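Local atomic coordinates of translocator protein BipD (Burkholderia pseudomallei, PDB entry 3NFT), a protein that is required for invasion of epithelial cells and survival within host cells, and probably regulates secretion of the effectors BipB and BipC by the type III secretion system. Residues D79-A84 with G146-F151; K134-A139 with A203-E208. All blocks are in the same frame, centred on the assembly; numbering follows the deposited sequence.

In the fold
Following the chain from its N terminus, helix 76-103 comes first and helix 121-160 returns antiparallel beside it; contact 1 joins residues 79-84 to 146-151 and so closes this helical hairpin near its open end. Contact 2 starts earlier on the second helix, at 134-139, and reaches forward to 203-208, closing a longer excursion through a beta hairpin, helix 177-189 and strand 193-195. Segment 134-139 falls between the two segments of contact 1 and 203-208 beyond them, so the contacts cross along the chain. Helix 121-160, part of the predicted coiled coil, serves both: contact 1 ties it to helix 76-103, contact 2 to short helix 202-209. Their centres lie about 18 Å apart.

Contact 1: residues D79-A84 with G146-F151; sequences DDARVA and GLTKYF
Arg-82 lays the aliphatic part of its side chain against Thr-148, with Arg-82 CG 3.6 Å from Thr-148 CG2. With chi1 at -57°, the threonine OG1 lies beside the backbone N and bonds to Val-144 O in its helix, while CG2 points anti to that N, toward Arg-82. Ala-81 CB adds a looser touch, 4.4 Å from Thr-148 CG2; small residues suit this seam, where Leu-47 of helix 41-56 packs on both.

The helices run antiparallel, 9.7 Å apart at the segments, in the hairpin of helices 76-103 and 121-160; the latter belongs to the predicted coiled coil, in which the N-terminal domain prevents premature oligomerization of residues that interact with the needle, each other or both.

Polar groups gather at the outer side. Bent at chi3, Arg-82 sends its guanidinium to Glu-145, a salt bridge through NH2, and to Gln-152, bonded through NH1; Asp-79 OD1 makes a long ion pair with that NH1, at 3.6 Å. Lys-149 CD lies over one guanidinium face, toward its rim, 3.6 Å from Arg-82 NH1. Lys-149 NZ is 4.4 Å from Arg-82 NH1, a like-charge approach probably eased by Asp-79 and Glu-145.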
loop_
_atom_site.group_PDB
_atom_site.type_symbol
_atom_site.label_atom_id
_atom_site.label_comp_id
_atom_site.label_asym_id
_atom_site.label_seq_id
_atom_site.Cartn_x
_atom_site.Cartn_y
_atom_site.Cartn_z
ATOM N N ASP A 79 -30.783 -8.023 17.962
ATOM C CA ASP A 79 -30.966 -6.772 17.241
ATOM C C ASP A 79 -29.971 -5.715 17.694
ATOM O O ASP A 79 -29.350 -5.056 16.877
ATOM C CB ASP A 79 -32.383 -6.227 17.403
ATOM C CG ASP A 79 -33.443 -7.191 16.895
ATOM O OD1 ASP A 79 -33.337 -7.642 15.712
ATOM O OD2 ASP A 79 -34.377 -7.499 17.682
ATOM N N ASP A 80 -29.775 -5.603 19.000
ATOM C CA ASP A 80 -28.869 -4.608 19.549
ATOM C C ASP A 80 -27.461 -4.883 18.997
ATOM O O ASP A 80 -26.720 -3.959 18.681
ATOM C CB ASP A 80 -28.793 -4.716 21.082
ATOM C CG ASP A 80 -30.054 -4.240 21.823
ATOM O OD1 ASP A 80 -30.859 -3.490 21.263
ATOM O OD2 ASP A 80 -30.193 -4.597 23.028
ATOM N N ALA A 81 -27.071 -6.161 18.922
ATOM C CA ALA A 81 -25.736 -6.502 18.399
ATOM C C ALA A 81 -25.611 -6.130 16.915
ATOM O O ALA A 81 -24.617 -5.579 16.487
ATOM C CB ALA A 81 -25.420 -7.946 18.603
ATOM N N ARG A 82 -26.628 -6.468 16.124
ATOM C CA ARG A 82 -26.601 -6.140 14.704
ATOM C C ARG A 82 -26.496 -4.624 14.499
ATOM O O ARG A 82 -25.724 -4.155 13.651
ATOM C CB ARG A 82 -27.847 -6.695 14.034
ATOM C CG ARG A 82 -27.812 -8.212 13.992
ATOM C CD ARG A 82 -29.168 -8.800 13.591
ATOM N NE ARG A 82 -29.591 -8.231 12.320
ATOM C CZ ARG A 82 -30.833 -8.177 11.875
ATOM N NH1 ARG A 82 -31.837 -8.685 12.581
ATOM N NH2 ARG A 82 -31.056 -7.640 10.681
ATOM N N VAL A 83 -27.261 -3.861 15.264
ATOM C CA VAL A 83 -27.214 -2.398 15.186
ATOM C C VAL A 83 -25.821 -1.843 15.536
ATOM O O VAL A 83 -25.274 -0.954 14.845
ATOM C CB VAL A 83 -28.276 -1.767 16.098
ATOM C CG1 VAL A 83 -28.032 -0.269 16.241
ATOM C CG2 VAL A 83 -29.671 -2.057 15.530
ATOM N N ALA A 84 -25.217 -2.415 16.570
ATOM C CA ALA A 84 -23.917 -1.956 17.023
ATOM C C ALA A 84 -22.824 -2.303 16.006
ATOM O O ALA A 84 -21.914 -1.517 15.791
ATOM C CB ALA A 84 -23.592 -2.529 18.387
ATOM N N GLY A 146 -24.972 -10.957 8.946
ATOM C CA GLY A 146 -25.676 -12.141 8.450
ATOM C C GLY A 146 -25.617 -13.301 9.417
ATOM O O GLY A 146 -26.610 -13.991 9.679
ATOM N N LEU A 147 -24.438 -13.551 9.958
ATOM C CA LEU A 147 -24.303 -14.640 10.907
ATOM C C LEU A 147 -25.103 -14.357 12.182
ATOM O O LEU A 147 -25.639 -15.273 12.787
ATOM C CB LEU A 147 -22.842 -14.952 11.189
ATOM C CG LEU A 147 -22.189 -15.981 10.238
ATOM C CD1 LEU A 147 -22.687 -17.396 10.472
ATOM C CD2 LEU A 147 -22.383 -15.629 8.754
ATOM N N THR A 148 -25.178 -13.094 12.586
ATOM C CA THR A 148 -25.948 -12.775 13.776
ATOM C C THR A 148 -27.446 -12.910 13.500
ATOM O O THR A 148 -28.209 -13.333 14.358
ATOM C CB THR A 148 -25.591 -11.381 14.336
ATOM O OG1 THR A 148 -24.174 -11.342 14.608
ATOM C CG2 THR A 148 -26.378 -11.082 15.615
ATOM N N LYS A 149 -27.874 -12.553 12.289
ATOM C CA LYS A 149 -29.254 -12.816 11.920
ATOM C C LYS A 149 -29.597 -14.302 11.950
ATOM O O LYS A 149 -30.660 -14.716 12.439
ATOM C CB LYS A 149 -29.526 -12.230 10.538
ATOM C CG LYS A 149 -30.897 -12.524 10.047
ATOM C CD LYS A 149 -32.007 -11.857 10.818
ATOM C CE LYS A 149 -33.281 -11.839 9.957
ATOM N NZ LYS A 149 -34.498 -11.604 10.743
ATOM N N TYR A 150 -28.706 -15.122 11.409
ATOM C CA TYR A 150 -28.830 -16.573 11.518
ATOM C C TYR A 150 -28.953 -17.038 12.959
ATOM O O TYR A 150 -29.837 -17.795 13.326
ATOM C CB TYR A 150 -27.634 -17.220 10.862
ATOM C CG TYR A 150 -27.283 -18.642 11.269
ATOM C CD1 TYR A 150 -28.158 -19.712 11.054
ATOM C CD2 TYR A 150 -26.047 -18.935 11.800
ATOM C CE1 TYR A 150 -27.802 -20.991 11.379
ATOM C CE2 TYR A 150 -25.681 -20.226 12.138
ATOM C CZ TYR A 150 -26.565 -21.263 11.926
ATOM O OH TYR A 150 -26.191 -22.547 12.231
ATOM N N PHE A 151 -28.031 -16.535 13.780
ATOM C CA PHE A 151 -27.942 -16.895 15.201
ATOM C C PHE A 151 -29.259 -16.539 15.886
ATOM O O PHE A 151 -29.790 -17.331 16.645
ATOM C CB PHE A 151 -26.746 -16.139 15.784
ATOM C CG PHE A 151 -26.247 -16.612 17.128
ATOM C CD1 PHE A 151 -26.056 -17.953 17.418
ATOM C CD2 PHE A 151 -25.851 -15.652 18.074
ATOM C CE1 PHE A 151 -25.509 -18.363 18.634
ATOM C CE2 PHE A 151 -25.287 -16.049 19.272
ATOM C CZ PHE A 151 -25.126 -17.395 19.560
#

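Contact 2: residues K134-A139 with A203-E208; sequences KSDIDA and ARWRKE
Asp-136 and Arg-204 form a salt bridge, Arg-204 NH2 donating to Asp-136 OD1 at 3.0 Å. It belongs to one of two modelled conformers of the arginine, so it may be partial. The bond is bent, 137° at the hydrogen: the oxygen sits at the edge of the guanidinium, almost in its plane, but the nitrogen approaches the syn side of the carboxylate from well outside that group's plane. The two flat groups are turned steeply, 76° apart. Asp-136 OD2 has a weak hydrogen bond from Gln-132, one turn earlier.

Arginine suits this place because it is long enough to bridge helices whose segment axes stay 13.8 Å apart, and flat enough to lie on a ring. In this conformer, bends at chi2 and chi3 fold Arg-204 back beside its neighbour Trp-205, with the guanidinium lying over the indole face near its rim, NH1 3.4 Å above the plane, which probably helps fix the guanidinium's rotation.

The segments, from short helix 202-209 and from helix 121-160, cross at 46°, in a region assigned to the type III secretion tip-complex family. A second subunit covers this junction: its Pro-121 packs on Asp-136 and its Gln-118 on Arg-204.

Further along, the indole fills the gap between the helices. Its six-membered ring meets Ala-139 obliquely, Trp-205 CZ2 to Ala-139 CB 3.5 Å, the small methyl allowing so broad a ring to come close. Trp-205 CZ2 also stands 3.8 Å from Asp-136 OD1, while Tyr-140, Ile-143, Leu-196 and Ala-200 continue the packing around the tryptophan.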
loop_
_atom_site.group_PDB
_atom_site.type_symbol
_atom_site.label_atom_id
_atom_site.label_comp_id
_atom_site.label_asym_id
_atom_site.label_seq_id
_atom_site.Cartn_x
_atom_site.Cartn_y
_atom_site.Cartn_z
ATOM N N LYS A 134 -11.056 -0.242 4.307
ATOM C CA LYS A 134 -12.474 -0.037 4.034
ATOM C C LYS A 134 -13.166 -1.330 3.573
ATOM O O LYS A 134 -14.266 -1.641 4.029
ATOM C CB LYS A 134 -12.670 1.056 2.983
ATOM C CG LYS A 134 -12.332 2.467 3.423
ATOM C CD LYS A 134 -12.594 3.403 2.239
ATOM C CE LYS A 134 -12.037 4.787 2.426
ATOM N NZ LYS A 134 -12.307 5.603 1.203
ATOM N N SER A 135 -12.523 -2.074 2.673
ATOM C CA SER A 135 -13.052 -3.367 2.210
ATOM C C SER A 135 -13.233 -4.356 3.358
ATOM O O SER A 135 -14.286 -4.990 3.490
ATOM C CB SER A 135 -12.133 -3.983 1.128
ATOM O OG SER A 135 -12.616 -5.260 0.700
ATOM N N ASP A 136 -12.226 -4.477 4.209
ATOM C CA ASP A 136 -12.295 -5.416 5.334
ATOM C C ASP A 136 -13.382 -5.025 6.326
ATOM O O ASP A 136 -14.097 -5.885 6.837
ATOM C CB ASP A 136 -10.952 -5.527 6.046
ATOM C CG ASP A 136 -9.939 -6.342 5.273
ATOM O OD1 ASP A 136 -10.335 -7.136 4.399
ATOM O OD2 ASP A 136 -8.739 -6.179 5.533
ATOM N N ILE A 137 -13.514 -3.728 6.601
ATOM C CA ILE A 137 -14.609 -3.269 7.450
ATOM C C ILE A 137 -15.958 -3.682 6.938
ATOM O O ILE A 137 -16.800 -4.192 7.684
ATOM C CB ILE A 137 -14.640 -1.713 7.573
ATOM C CG1 ILE A 137 -13.479 -1.238 8.424
ATOM C CG2 ILE A 137 -16.009 -1.219 8.111
ATOM C CD1 ILE A 137 -13.184 0.263 8.176
ATOM N N ASP A 138 -16.169 -3.414 5.656
ATOM C CA ASP A 138 -17.430 -3.738 5.010
ATOM C C ASP A 138 -17.692 -5.229 5.000
ATOM O O ASP A 138 -18.816 -5.676 5.292
ATOM C CB ASP A 138 -17.409 -3.237 3.555
ATOM C CG ASP A 138 -17.630 -1.743 3.428
ATOM O OD1 ASP A 138 -17.512 -1.250 2.277
ATOM O OD2 ASP A 138 -17.922 -1.050 4.425
ATOM N N ALA A 139 -16.685 -6.012 4.609
ATOM C CA ALA A 139 -16.815 -7.460 4.554
ATOM C C ALA A 139 -17.216 -8.003 5.916
ATOM O O ALA A 139 -18.148 -8.800 6.050
ATOM C CB ALA A 139 -15.491 -8.113 4.131
ATOM N N ALA A 203 -10.121 -17.345 -1.587
ATOM C CA ALA A 203 -9.367 -18.371 -0.861
ATOM C C ALA A 203 -9.032 -17.902 0.561
ATOM O O ALA A 203 -9.160 -18.667 1.518
ATOM C CB ALA A 203 -8.094 -18.724 -1.629
ATOM N N ARG A 204 -8.609 -16.644 0.694
ATOM C CA ARG A 204 -8.324 -16.073 2.010
ATOM C C ARG A 204 -9.569 -16.076 2.895
ATOM O O ARG A 204 -9.511 -16.480 4.050
ATOM C CB ARG A 204 -7.776 -14.646 1.881
ATOM C CG ARG A 204 -7.141 -14.089 3.168
ATOM C CD ARG A 204 -8.140 -13.376 4.070
ATOM N NE ARG A 204 -8.272 -11.951 3.771
ATOM C CZ ARG A 204 -9.031 -11.099 4.459
ATOM N NH1 ARG A 204 -9.750 -11.520 5.500
ATOM N NH2 ARG A 204 -9.076 -9.819 4.097
ATOM N N TRP A 205 -10.689 -15.621 2.353
ATOM C CA TRP A 205 -11.934 -15.578 3.123
ATOM C C TRP A 205 -12.453 -16.974 3.480
ATOM O O TRP A 205 -12.966 -17.176 4.581
ATOM C CB TRP A 205 -12.996 -14.740 2.430
ATOM C CG TRP A 205 -12.743 -13.263 2.588
ATOM C CD1 TRP A 205 -12.163 -12.434 1.690
ATOM C CD2 TRP A 205 -12.989 -12.479 3.755
ATOM N NE1 TRP A 205 -12.073 -11.164 2.188
ATOM C CE2 TRP A 205 -12.582 -11.167 3.462
ATOM C CE3 TRP A 205 -13.549 -12.749 4.997
ATOM C CZ2 TRP A 205 -12.693 -10.135 4.386
ATOM C CZ3 TRP A 205 -13.661 -11.702 5.915
ATOM C CH2 TRP A 205 -13.232 -10.433 5.599
ATOM N N ARG A 206 -12.295 -17.955 2.590
ATOM C CA ARG A 206 -12.642 -19.323 2.953
ATOM C C ARG A 206 -11.812 -19.801 4.141
ATOM O O ARG A 206 -12.352 -20.397 5.071
ATOM C CB ARG A 206 -12.427 -20.294 1.770
ATOM C CG ARG A 206 -13.448 -20.135 0.690
ATOM C CD ARG A 206 -13.260 -21.204 -0.414
ATOM N NE ARG A 206 -14.236 -21.060 -1.492
ATOM C CZ ARG A 206 -13.953 -21.088 -2.804
ATOM N NH1 ARG A 206 -12.704 -21.219 -3.236
ATOM N NH2 ARG A 206 -14.933 -20.944 -3.684
ATOM N N LYS A 207 -10.507 -19.528 4.133
ATOM C CA LYS A 207 -9.657 -19.923 5.271
ATOM C C LYS A 207 -10.048 -19.182 6.540
ATOM O O LYS A 207 -10.124 -19.788 7.609
ATOM C CB LYS A 207 -8.180 -19.688 4.987
ATOM C CG LYS A 207 -7.581 -20.631 3.964
ATOM C CD LYS A 207 -6.080 -20.418 3.837
ATOM C CE LYS A 207 -5.460 -21.289 2.746
ATOM N NZ LYS A 207 -4.006 -20.959 2.564
ATOM N N GLU A 208 -10.307 -17.890 6.399
ATOM C CA GLU A 208 -10.631 -17.026 7.547
ATOM C C GLU A 208 -11.930 -17.471 8.217
ATOM O O GLU A 208 -12.019 -17.527 9.455
ATOM C CB GLU A 208 -10.746 -15.574 7.071
ATOM C CG GLU A 208 -11.240 -14.594 8.140
ATOM C CD GLU A 208 -10.139 -13.938 8.946
ATOM O OE1 GLU A 208 -8.925 -14.112 8.655
ATOM O OE2 GLU A 208 -10.524 -13.205 9.888
#